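Local coordinates for uncharacterized protein MJ1062 (Methanocaldococcus jannaschii, PDB 3EO4) that is of unknown function but has a C-terminal GNAT-type domain, consistent with acyl transfer, in a longer protein also assigned to a hexosyltransferase family, at residues N22-L27 with Y53-S58; L26-R31 with E45-E50; N61-I66 with S84-D89; G79-S84 with I93-G98. All blocks are in the same frame, centred on the assembly; numbering follows the deposited sequence.

Contact 1: residues N22-L27 with Y53-S58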
# COMPACT_ATOMS: atom_id res chain seq x y z
N ASN A 22 10.62 8.63 -0.40
CA ASN A 22 10.19 7.67 -1.42
C ASN A 22 9.25 6.57 -0.90
O ASN A 22 8.52 5.95 -1.68
CB ASN A 22 11.40 7.04 -2.12
CG ASN A 22 12.27 8.08 -2.82
OD1 ASN A 22 11.79 8.85 -3.67
ND2 ASN A 22 13.56 8.13 -2.46
N ASP A 23 9.25 6.35 0.41
CA ASP A 23 8.46 5.29 1.05
C ASP A 23 7.08 5.78 1.43
O ASP A 23 6.25 5.00 1.89
CB ASP A 23 9.16 4.79 2.33
CG ASP A 23 10.55 4.15 2.06
OD1 ASP A 23 11.53 4.49 2.76
OD2 ASP A 23 10.65 3.33 1.15
N LEU A 24 6.83 7.07 1.22
CA LEU A 24 5.67 7.75 1.80
C LEU A 24 4.34 7.22 1.27
O LEU A 24 3.38 7.05 2.04
CB LEU A 24 5.75 9.26 1.61
CG LEU A 24 6.62 10.06 2.59
CD1 LEU A 24 6.59 11.54 2.23
CD2 LEU A 24 6.16 9.89 4.04
N GLU A 25 4.31 6.95 -0.04
CA GLU A 25 3.11 6.46 -0.72
C GLU A 25 2.80 5.04 -0.30
O GLU A 25 1.66 4.68 -0.17
CB GLU A 25 3.20 6.55 -2.25
CG GLU A 25 3.54 7.96 -2.83
CD GLU A 25 5.05 8.14 -3.06
OE1 GLU A 25 5.85 7.88 -2.13
OE2 GLU A 25 5.45 8.52 -4.18
N LEU A 26 3.84 4.22 -0.12
CA LEU A 26 3.66 2.85 0.32
C LEU A 26 3.14 2.82 1.76
O LEU A 26 2.18 2.11 2.06
CB LEU A 26 4.96 2.06 0.21
CG LEU A 26 5.02 0.69 0.86
CD1 LEU A 26 3.95 -0.21 0.27
CD2 LEU A 26 6.42 0.07 0.57
N LEU A 27 3.78 3.60 2.63
CA LEU A 27 3.29 3.78 3.99
C LEU A 27 1.85 4.27 4.01
O LEU A 27 1.01 3.71 4.72
CB LEU A 27 4.20 4.69 4.81
CG LEU A 27 3.77 4.83 6.29
CD1 LEU A 27 3.93 3.52 7.14
CD2 LEU A 27 4.45 6.04 7.01
N TYR A 53 1.15 13.96 4.32
CA TYR A 53 2.36 14.70 4.04
C TYR A 53 2.60 15.77 5.10
O TYR A 53 3.73 16.09 5.46
CB TYR A 53 2.30 15.32 2.63
CG TYR A 53 3.65 15.80 2.14
CD1 TYR A 53 4.66 14.88 1.89
CD2 TYR A 53 3.92 17.16 1.97
CE1 TYR A 53 5.90 15.28 1.46
CE2 TYR A 53 5.17 17.58 1.54
CZ TYR A 53 6.16 16.61 1.29
OH TYR A 53 7.42 16.93 0.86
N SER A 54 1.51 16.33 5.62
CA SER A 54 1.61 17.28 6.72
C SER A 54 2.14 16.57 7.99
O SER A 54 2.94 17.15 8.72
CB SER A 54 0.28 17.98 6.94
OG SER A 54 0.19 18.51 8.23
N TRP A 55 1.74 15.31 8.22
CA TRP A 55 2.37 14.49 9.27
C TRP A 55 3.88 14.42 9.05
O TRP A 55 4.67 14.68 9.95
CB TRP A 55 1.76 13.08 9.33
CG TRP A 55 2.60 12.10 10.11
CD1 TRP A 55 2.65 11.96 11.46
CD2 TRP A 55 3.54 11.12 9.57
NE1 TRP A 55 3.55 10.97 11.81
CE2 TRP A 55 4.12 10.45 10.68
CE3 TRP A 55 3.96 10.78 8.28
CZ2 TRP A 55 5.08 9.45 10.53
CZ3 TRP A 55 4.93 9.77 8.13
CH2 TRP A 55 5.48 9.12 9.24
N TRP A 56 4.28 14.10 7.83
CA TRP A 56 5.68 13.87 7.47
C TRP A 56 6.55 15.11 7.67
O TRP A 56 7.66 15.00 8.20
CB TRP A 56 5.76 13.36 6.04
CG TRP A 56 7.11 13.42 5.44
CD1 TRP A 56 7.57 14.33 4.55
CD2 TRP A 56 8.18 12.50 5.67
NE1 TRP A 56 8.86 14.05 4.20
CE2 TRP A 56 9.27 12.93 4.88
CE3 TRP A 56 8.33 11.36 6.47
CZ2 TRP A 56 10.49 12.25 4.87
CZ3 TRP A 56 9.56 10.69 6.45
CH2 TRP A 56 10.61 11.13 5.66
N MSE A 57 6.04 16.27 7.26
CA MSE A 57 6.74 17.53 7.48
C MSE A 57 6.64 18.00 8.93
O MSE A 57 7.35 18.92 9.33
CB MSE A 57 6.20 18.63 6.54
CG MSE A 57 6.31 18.29 5.04
SE MSE A 57 8.19 18.02 4.44
CE MSE A 57 8.69 19.94 4.34
N SER A 58 5.77 17.38 9.72
CA SER A 58 5.56 17.78 11.12
C SER A 58 6.39 16.97 12.12
O SER A 58 6.46 17.35 13.30
CB SER A 58 4.09 17.62 11.51
OG SER A 58 3.41 18.86 11.45
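In this GNAT domain helices 24-31 and 49-58, both between strands 13-18 and 63-71, pack against each other through Leu24 and Leu27 of the first and Tyr53, Trp55 and Trp56 of the second. The contact exemplifies how one branched side chain can serve several aromatic rings at once. Leu24 holds CG anti to its carbonyl carbon (chi1 -81°), which carries both methyls across to the second helix. Its CD1 stands over the face of the Trp56 five-membered ring, 3.7 Å from the centroid and just 7° off the normal, a nearly vertical CH-pi contact. The same methyl meets the edge of Tyr53, in the plane of that ring, with Leu24 CD1 3.9 Å from Tyr53 CD1. The other branch turns to the six-membered part of the indole, where Leu24 CD2 is 3.6 Å from Trp56 CE3. With Trp56 reduced to an alanine, the Leu24 methyls would probably lose the indole face they rest on, and a gap is likely to open between the helices. No hydrogen bond joins the two segments, although Leu24 O is bonded to NE2 of His52, just before Tyr53. Tyr53 also packs on Thr74 of the second subunit. Toward the sheet, Leu27 and Trp55 lie roughly perpendicular, with Leu27 CD2 3.9 Å from both Trp55 CZ3 and Trp55 CH2.

Contact 2: residues L26-R31 with E45-E50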
# COMPACT_ATOMS: atom_id res chain seq x y z
N LEU A 26 3.84 4.22 -0.12
CA LEU A 26 3.66 2.85 0.32
C LEU A 26 3.14 2.82 1.76
O LEU A 26 2.18 2.11 2.06
CB LEU A 26 4.96 2.06 0.21
CG LEU A 26 5.02 0.69 0.86
CD1 LEU A 26 3.95 -0.21 0.27
CD2 LEU A 26 6.42 0.07 0.57
N LEU A 27 3.78 3.60 2.63
CA LEU A 27 3.29 3.78 3.99
C LEU A 27 1.85 4.27 4.01
O LEU A 27 1.01 3.71 4.72
CB LEU A 27 4.20 4.69 4.81
CG LEU A 27 3.77 4.83 6.29
CD1 LEU A 27 3.93 3.52 7.14
CD2 LEU A 27 4.45 6.04 7.01
N MSE A 28 1.52 5.28 3.22
CA MSE A 28 0.10 5.70 3.17
C MSE A 28 -0.81 4.57 2.69
O MSE A 28 -1.92 4.41 3.18
CB MSE A 28 -0.11 6.94 2.31
CG MSE A 28 -1.53 7.44 2.34
SE MSE A 28 -1.74 9.09 1.30
CE MSE A 28 -0.97 8.44 -0.37
N ALA A 29 -0.36 3.78 1.73
CA ALA A 29 -1.17 2.70 1.18
C ALA A 29 -1.52 1.62 2.22
O ALA A 29 -2.66 1.11 2.27
CB ALA A 29 -0.52 2.09 -0.04
N TRP A 30 -0.56 1.30 3.07
CA TRP A 30 -0.83 0.42 4.20
C TRP A 30 -1.83 1.03 5.20
O TRP A 30 -2.76 0.36 5.62
CB TRP A 30 0.47 0.12 4.92
CG TRP A 30 1.40 -0.76 4.16
CD1 TRP A 30 1.09 -1.76 3.25
CD2 TRP A 30 2.83 -0.74 4.27
NE1 TRP A 30 2.25 -2.36 2.79
CE2 TRP A 30 3.33 -1.76 3.41
CE3 TRP A 30 3.73 0.02 5.04
CZ2 TRP A 30 4.71 -2.02 3.28
CZ3 TRP A 30 5.09 -0.23 4.90
CH2 TRP A 30 5.57 -1.27 4.03
N ARG A 31 -1.63 2.28 5.58
CA ARG A 31 -2.52 2.92 6.57
C ARG A 31 -3.92 3.25 6.07
O ARG A 31 -4.78 3.66 6.87
CB ARG A 31 -1.87 4.21 7.10
CG ARG A 31 -0.53 3.93 7.78
CD ARG A 31 -0.06 5.16 8.57
NE ARG A 31 -0.41 5.04 9.99
CZ ARG A 31 -1.53 5.50 10.55
NH1 ARG A 31 -1.72 5.32 11.86
NH2 ARG A 31 -2.45 6.14 9.82
N GLU A 45 -11.68 6.07 7.62
CA GLU A 45 -11.54 6.41 6.19
C GLU A 45 -10.10 6.25 5.76
O GLU A 45 -9.20 6.32 6.59
CB GLU A 45 -11.98 7.86 5.91
CG GLU A 45 -13.47 8.20 6.12
CD GLU A 45 -14.44 7.41 5.22
OE1 GLU A 45 -13.98 6.75 4.26
OE2 GLU A 45 -15.66 7.45 5.49
N PRO A 46 -9.86 6.04 4.44
CA PRO A 46 -8.48 6.08 3.96
C PRO A 46 -7.88 7.47 4.20
O PRO A 46 -8.62 8.44 4.39
CB PRO A 46 -8.63 5.84 2.45
CG PRO A 46 -9.91 5.17 2.31
CD PRO A 46 -10.80 5.77 3.34
N LEU A 47 -6.56 7.57 4.19
CA LEU A 47 -5.87 8.85 4.41
C LEU A 47 -5.91 9.74 3.18
O LEU A 47 -6.10 9.26 2.08
CB LEU A 47 -4.42 8.57 4.76
CG LEU A 47 -3.96 8.47 6.22
CD1 LEU A 47 -5.04 8.00 7.20
CD2 LEU A 47 -2.70 7.63 6.29
N LYS A 48 -5.73 11.04 3.37
CA LYS A 48 -5.51 11.93 2.23
C LYS A 48 -4.03 12.30 2.21
O LYS A 48 -3.42 12.46 3.26
CB LYS A 48 -6.40 13.18 2.34
CG LYS A 48 -7.86 12.81 2.54
CD LYS A 48 -8.79 14.01 2.52
CE LYS A 48 -10.11 13.63 3.12
NZ LYS A 48 -11.08 14.76 3.06
N TRP A 49 -3.45 12.42 1.02
CA TRP A 49 -2.05 12.82 0.89
C TRP A 49 -1.73 14.08 1.73
O TRP A 49 -0.76 14.08 2.48
CB TRP A 49 -1.68 13.03 -0.58
CG TRP A 49 -0.26 13.50 -0.77
CD1 TRP A 49 0.16 14.75 -1.14
CD2 TRP A 49 0.94 12.71 -0.61
NE1 TRP A 49 1.53 14.79 -1.20
CE2 TRP A 49 2.03 13.55 -0.88
CE3 TRP A 49 1.18 11.37 -0.25
CZ2 TRP A 49 3.36 13.10 -0.82
CZ3 TRP A 49 2.51 10.92 -0.18
CH2 TRP A 49 3.58 11.79 -0.48
N GLU A 50 -2.55 15.12 1.63
CA GLU A 50 -2.26 16.35 2.37
C GLU A 50 -2.10 16.09 3.87
O GLU A 50 -1.16 16.59 4.47
CB GLU A 50 -3.29 17.46 2.06
CG GLU A 50 -4.62 17.25 2.75
CD GLU A 50 -5.79 17.35 1.81
OE1 GLU A 50 -6.41 18.45 1.78
OE2 GLU A 50 -6.08 16.34 1.10
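Selenium takes the place of sulfur in Met28, a selenomethionine, and lies beside the Trp49 indole at its edge. Met28 SE is 5.4 Å from the centroid of the six-membered ring and 82° off its normal, the edge form of a Met-aromatic contact. CG and SE extend straight from helix 24-31, and a bend at the last torsion (chi3 53°) brings the terminal methyl round to the rim of the ring, Met28 CE being 3.6 Å from Trp49 CE3. The heavy atom also rests on the start of the second helix, with Met28 SE 3.8 Å from Trp49 N, right after the N-cap residue Lys48. Further back along the chain, Met28 and Leu47 run alongside one another in opposite senses, and Met28 CG comes within 3.9 Å of Leu47 CB. Leu47 then reaches on to Arg31, one helical turn further: its CD2 touches Arg31 CB at 3.6 Å and lies in the plane of the guanidinium group, at the edge, 3.8 Å from Arg31 NH2. Outside the two segments, Arg31 NH1 pairs with the sulfonate of a bound MES molecule, probably from the crystallisation liquor. Ser32 OG is hydrogen-bonded to both Met28 O and Leu47 N, tying helix to loop, while Arg76 of the second subunit makes a cation-pi contact with Trp49. Across the two segments themselves there is no hydrogen bond, which suggests that van der Waals packing, with the Met28 chain against the indole edge, carries the join, while polar grip comes from neighbours such as Ser32.

Contact 3: residues N61-I66 with S84-D89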
# COMPACT_ATOMS: atom_id res chain seq x y z
N ASN A 61 10.78 14.41 17.49
CA ASN A 61 11.02 13.48 18.61
C ASN A 61 10.58 12.05 18.29
O ASN A 61 10.10 11.32 19.16
CB ASN A 61 10.32 13.99 19.89
CG ASN A 61 10.85 15.33 20.33
OD1 ASN A 61 12.03 15.46 20.67
ND2 ASN A 61 9.99 16.33 20.32
N ARG A 62 10.74 11.67 17.03
CA ARG A 62 10.40 10.32 16.60
C ARG A 62 11.36 9.85 15.53
O ARG A 62 12.05 10.64 14.91
CB ARG A 62 8.96 10.24 16.09
CG ARG A 62 8.63 11.10 14.88
CD ARG A 62 7.16 10.91 14.48
NE ARG A 62 6.83 9.59 13.94
CZ ARG A 62 5.72 8.90 14.24
NH1 ARG A 62 4.85 9.39 15.12
NH2 ARG A 62 5.47 7.72 13.69
N VAL A 63 11.41 8.53 15.37
CA VAL A 63 12.14 7.90 14.31
C VAL A 63 11.17 6.88 13.70
O VAL A 63 10.43 6.22 14.44
CB VAL A 63 13.39 7.18 14.85
CG1 VAL A 63 14.01 6.24 13.78
CG2 VAL A 63 14.42 8.18 15.38
N ASP A 64 11.15 6.80 12.37
CA ASP A 64 10.36 5.79 11.67
C ASP A 64 11.26 4.92 10.81
O ASP A 64 12.17 5.41 10.14
CB ASP A 64 9.32 6.45 10.77
CG ASP A 64 8.29 7.23 11.54
OD1 ASP A 64 7.19 6.67 11.78
OD2 ASP A 64 8.59 8.38 11.92
N TRP A 65 11.01 3.62 10.85
CA TRP A 65 11.76 2.67 10.02
C TRP A 65 10.80 1.94 9.09
O TRP A 65 9.61 1.79 9.39
CB TRP A 65 12.48 1.62 10.86
CG TRP A 65 13.59 2.04 11.79
CD1 TRP A 65 14.94 1.99 11.52
CD2 TRP A 65 13.47 2.46 13.16
NE1 TRP A 65 15.66 2.39 12.63
CE2 TRP A 65 14.78 2.68 13.65
CE3 TRP A 65 12.38 2.70 14.02
CZ2 TRP A 65 15.05 3.13 14.96
CZ3 TRP A 65 12.64 3.15 15.34
CH2 TRP A 65 13.97 3.36 15.79
N ILE A 66 11.32 1.51 7.96
CA ILE A 66 10.70 0.51 7.13
C ILE A 66 11.26 -0.84 7.57
O ILE A 66 12.47 -0.97 7.81
CB ILE A 66 11.08 0.72 5.63
CG1 ILE A 66 10.72 2.14 5.17
CG2 ILE A 66 10.41 -0.29 4.74
CD1 ILE A 66 9.22 2.45 5.32
N SER A 84 8.20 7.29 19.14
CA SER A 84 7.93 8.71 19.24
C SER A 84 7.97 9.08 20.72
O SER A 84 8.15 8.20 21.57
CB SER A 84 6.57 9.01 18.60
OG SER A 84 5.53 8.26 19.21
N GLN A 85 7.84 10.37 21.02
CA GLN A 85 7.99 10.88 22.38
C GLN A 85 9.38 10.60 22.96
O GLN A 85 9.51 10.27 24.13
CB GLN A 85 6.85 10.34 23.29
CG GLN A 85 5.46 10.63 22.71
CD GLN A 85 4.32 9.97 23.47
OE1 GLN A 85 3.51 9.26 22.88
NE2 GLN A 85 4.22 10.25 24.77
N LEU A 86 10.41 10.73 22.13
CA LEU A 86 11.82 10.49 22.50
C LEU A 86 12.36 11.53 23.46
O LEU A 86 13.43 11.33 24.05
CB LEU A 86 12.72 10.45 21.25
CG LEU A 86 12.63 9.19 20.38
CD1 LEU A 86 13.42 9.39 19.07
CD2 LEU A 86 13.06 7.89 21.17
N ASN A 87 11.65 12.64 23.58
CA ASN A 87 11.99 13.67 24.55
C ASN A 87 11.49 13.38 25.96
O ASN A 87 11.60 14.23 26.83
CB ASN A 87 11.51 15.05 24.07
CG ASN A 87 10.02 15.11 23.79
OD1 ASN A 87 9.42 16.17 23.94
ND2 ASN A 87 9.41 14.00 23.38
N THR A 88 10.95 12.18 26.17
CA THR A 88 10.47 11.76 27.49
C THR A 88 11.25 10.51 27.89
O THR A 88 11.96 9.91 27.06
CB THR A 88 8.93 11.43 27.48
OG1 THR A 88 8.69 10.12 26.91
CG2 THR A 88 8.13 12.47 26.70
N ASP A 89 11.12 10.10 29.14
CA ASP A 89 11.82 8.91 29.60
C ASP A 89 11.09 7.61 29.25
O ASP A 89 11.48 6.54 29.72
CB ASP A 89 12.03 8.99 31.12
CG ASP A 89 10.73 8.87 31.89
OD1 ASP A 89 9.64 8.94 31.29
OD2 ASP A 89 10.79 8.71 33.13
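Asn61 and Asn87 lay their side-chain amides flat on one another, the planes only 4° apart, where the approach to strand 63-71 meets the turn after strand 74-84. Along the Asn61 side chain, CB comes first, 3.6 Å from Asn87 ND2. Asn61 CG lies at the same 3.6 Å from Asn87 CG, so the amide carbons are stacked. At the tip the branches part: Asn61 OD1 meets Asn87 CB at 3.5 Å, and Asn61 ND2 lies 3.7 Å from Asn87 OD1. Both residues line the pocket of a bound polyether, PG6, probably from the crystallisation liquor. A backbone bond beside the stack probably helps to set its register: Leu86 N, inside the type I turn Gln85-Thr88, donates to Asn61 O over 3.0 Å at a nearly straight 169°. Next along, Arg62 CB packs 3.7 Å from Ser84 CB. The Arg62 guanidinium turns along the chain to grip Asp64 side-on: NE and NH2 each bind one carboxylate oxygen on its syn lone pair, in the guanidinium plane, which holds the group flat. Leu86 CD1 reaches Val63 CG2 at 4.0 Å and begins the apolar side of the contact. That side faces helix 107-121, where Val63 packs on Trp118 and Leu86 on Leu119, while backbone bonds between Val63 and Val83 continue the pairing of strands 63-71 and 74-84.

Contact 4: residues G79-S84 with I93-G98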
# COMPACT_ATOMS: atom_id res chain seq x y z
N GLY A 79 6.52 -3.63 6.16
CA GLY A 79 5.83 -2.88 7.20
C GLY A 79 6.61 -1.68 7.67
O GLY A 79 7.61 -1.28 7.04
N SER A 80 6.16 -1.09 8.78
CA SER A 80 6.86 0.01 9.37
C SER A 80 6.84 -0.08 10.89
O SER A 80 5.83 -0.50 11.48
CB SER A 80 6.24 1.32 8.94
OG SER A 80 7.00 2.40 9.47
N VAL A 81 7.95 0.33 11.51
CA VAL A 81 8.05 0.38 12.97
C VAL A 81 8.62 1.75 13.34
O VAL A 81 9.41 2.31 12.57
CB VAL A 81 8.90 -0.81 13.54
CG1 VAL A 81 10.37 -0.71 13.15
CG2 VAL A 81 8.70 -0.97 15.08
N ASN A 82 8.18 2.29 14.47
CA ASN A 82 8.47 3.68 14.85
C ASN A 82 8.51 3.86 16.37
O ASN A 82 7.91 3.05 17.09
CB ASN A 82 7.45 4.66 14.22
CG ASN A 82 6.03 4.47 14.76
OD1 ASN A 82 5.80 4.51 15.97
ND2 ASN A 82 5.08 4.30 13.86
N VAL A 83 9.24 4.88 16.83
CA VAL A 83 9.25 5.34 18.24
C VAL A 83 9.04 6.83 18.24
O VAL A 83 9.64 7.54 17.44
CB VAL A 83 10.58 5.06 18.99
CG1 VAL A 83 10.89 3.60 18.96
CG2 VAL A 83 11.73 5.76 18.33
N SER A 84 8.20 7.29 19.14
CA SER A 84 7.93 8.71 19.24
C SER A 84 7.97 9.08 20.72
O SER A 84 8.15 8.20 21.57
CB SER A 84 6.57 9.01 18.60
OG SER A 84 5.53 8.26 19.21
N ILE A 93 6.10 3.17 21.14
CA ILE A 93 6.45 2.34 19.98
C ILE A 93 5.20 2.05 19.17
O ILE A 93 4.18 1.62 19.73
CB ILE A 93 7.03 0.94 20.40
CG1 ILE A 93 8.07 1.06 21.51
CG2 ILE A 93 7.54 0.12 19.17
CD1 ILE A 93 9.23 1.79 21.11
N GLY A 94 5.29 2.25 17.85
CA GLY A 94 4.23 1.87 16.91
C GLY A 94 4.72 0.85 15.90
O GLY A 94 5.90 0.85 15.51
N ILE A 95 3.83 -0.05 15.47
CA ILE A 95 4.23 -1.08 14.51
C ILE A 95 3.06 -1.37 13.57
O ILE A 95 1.90 -1.34 13.99
CB ILE A 95 4.73 -2.41 15.25
CG1 ILE A 95 5.02 -3.57 14.28
CG2 ILE A 95 3.69 -2.91 16.27
CD1 ILE A 95 6.48 -3.72 13.94
N LEU A 96 3.37 -1.69 12.32
CA LEU A 96 2.38 -2.01 11.32
C LEU A 96 3.05 -2.96 10.34
O LEU A 96 4.11 -2.64 9.84
CB LEU A 96 2.00 -0.71 10.62
CG LEU A 96 1.15 -0.55 9.38
CD1 LEU A 96 1.07 0.98 9.11
CD2 LEU A 96 1.72 -1.22 8.15
N ILE A 97 2.49 -4.14 10.13
CA ILE A 97 2.92 -5.03 9.07
C ILE A 97 1.88 -4.87 7.96
O ILE A 97 0.70 -5.16 8.17
CB ILE A 97 3.06 -6.52 9.54
CG1 ILE A 97 4.07 -6.64 10.71
CG2 ILE A 97 3.39 -7.48 8.36
CD1 ILE A 97 5.53 -6.31 10.31
N GLY A 98 2.34 -4.37 6.80
CA GLY A 98 1.49 -4.14 5.64
C GLY A 98 1.02 -5.37 4.86
O GLY A 98 -0.10 -5.37 4.38
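Ser80 pairs with Leu96, and Asn82 with Gly94, as the hydrogen-bonded pairs of the antiparallel hairpin formed by strands 74-84 and 92-97. Ser80 N donates to Leu96 O over 2.8 Å, and Leu96 N returns the bond to Ser80 O at 2.9 Å. Two residues on, Asn82 N gives to Gly94 O at 2.9 Å and Gly94 N to Asn82 O at 2.8 Å. Residues of the non-hydrogen-bonded pairs turn their backbones to other strands: Val81 and Val83 bond Trp65 and Val63, and Ile93 bonds His128 of strand 126-132. Ser80 OG is bonded to Trp65 O. The Asn82 amide leans over Gly94, where a CB would collide with OD1, and its ND2 is bonded to a sulfonate oxygen of a bound MES. Were Asn82 an alanine, that sulfonate would probably lose this donor and Gly94 its amide cover. On the opposite face Val83 CG1 presses against Ile93 CD1 at 3.3 Å, tighter than usual, toward helix 107-121. The chemistry implies a hairpin whose hydrogen-bonded pairs are fully satisfied across the strands, with Val81, Val83, Ile93 and Ile95 on one face and, on the other, the Asn82 amide, which here donates to a sulfonate.

In the fold
Contacts 1 and 2 have centres 9 Å apart, sharing Leu26 and Leu27 and both using helices 24-31 and 49-58; both also touch the second subunit. Contacts 3 and 4, centres about 11 Å apart, both reach the five-stranded antiparallel sheet, through strands 63-71 and 74-84; they share Ser84 and cross along the chain. Contacts 1 and 2 both begin on helix 24-31 and close before the sheet contacts open. Between the halves, Leu27 packs on Ser80, Trp55 on Arg62 and Asp64, and Trp30 on Gly79 and Gly98, whereas contacts 2 and 3, centres 21 Å apart, do not touch. The helix pair thus lies against one face of the sheet while also touching the second subunit.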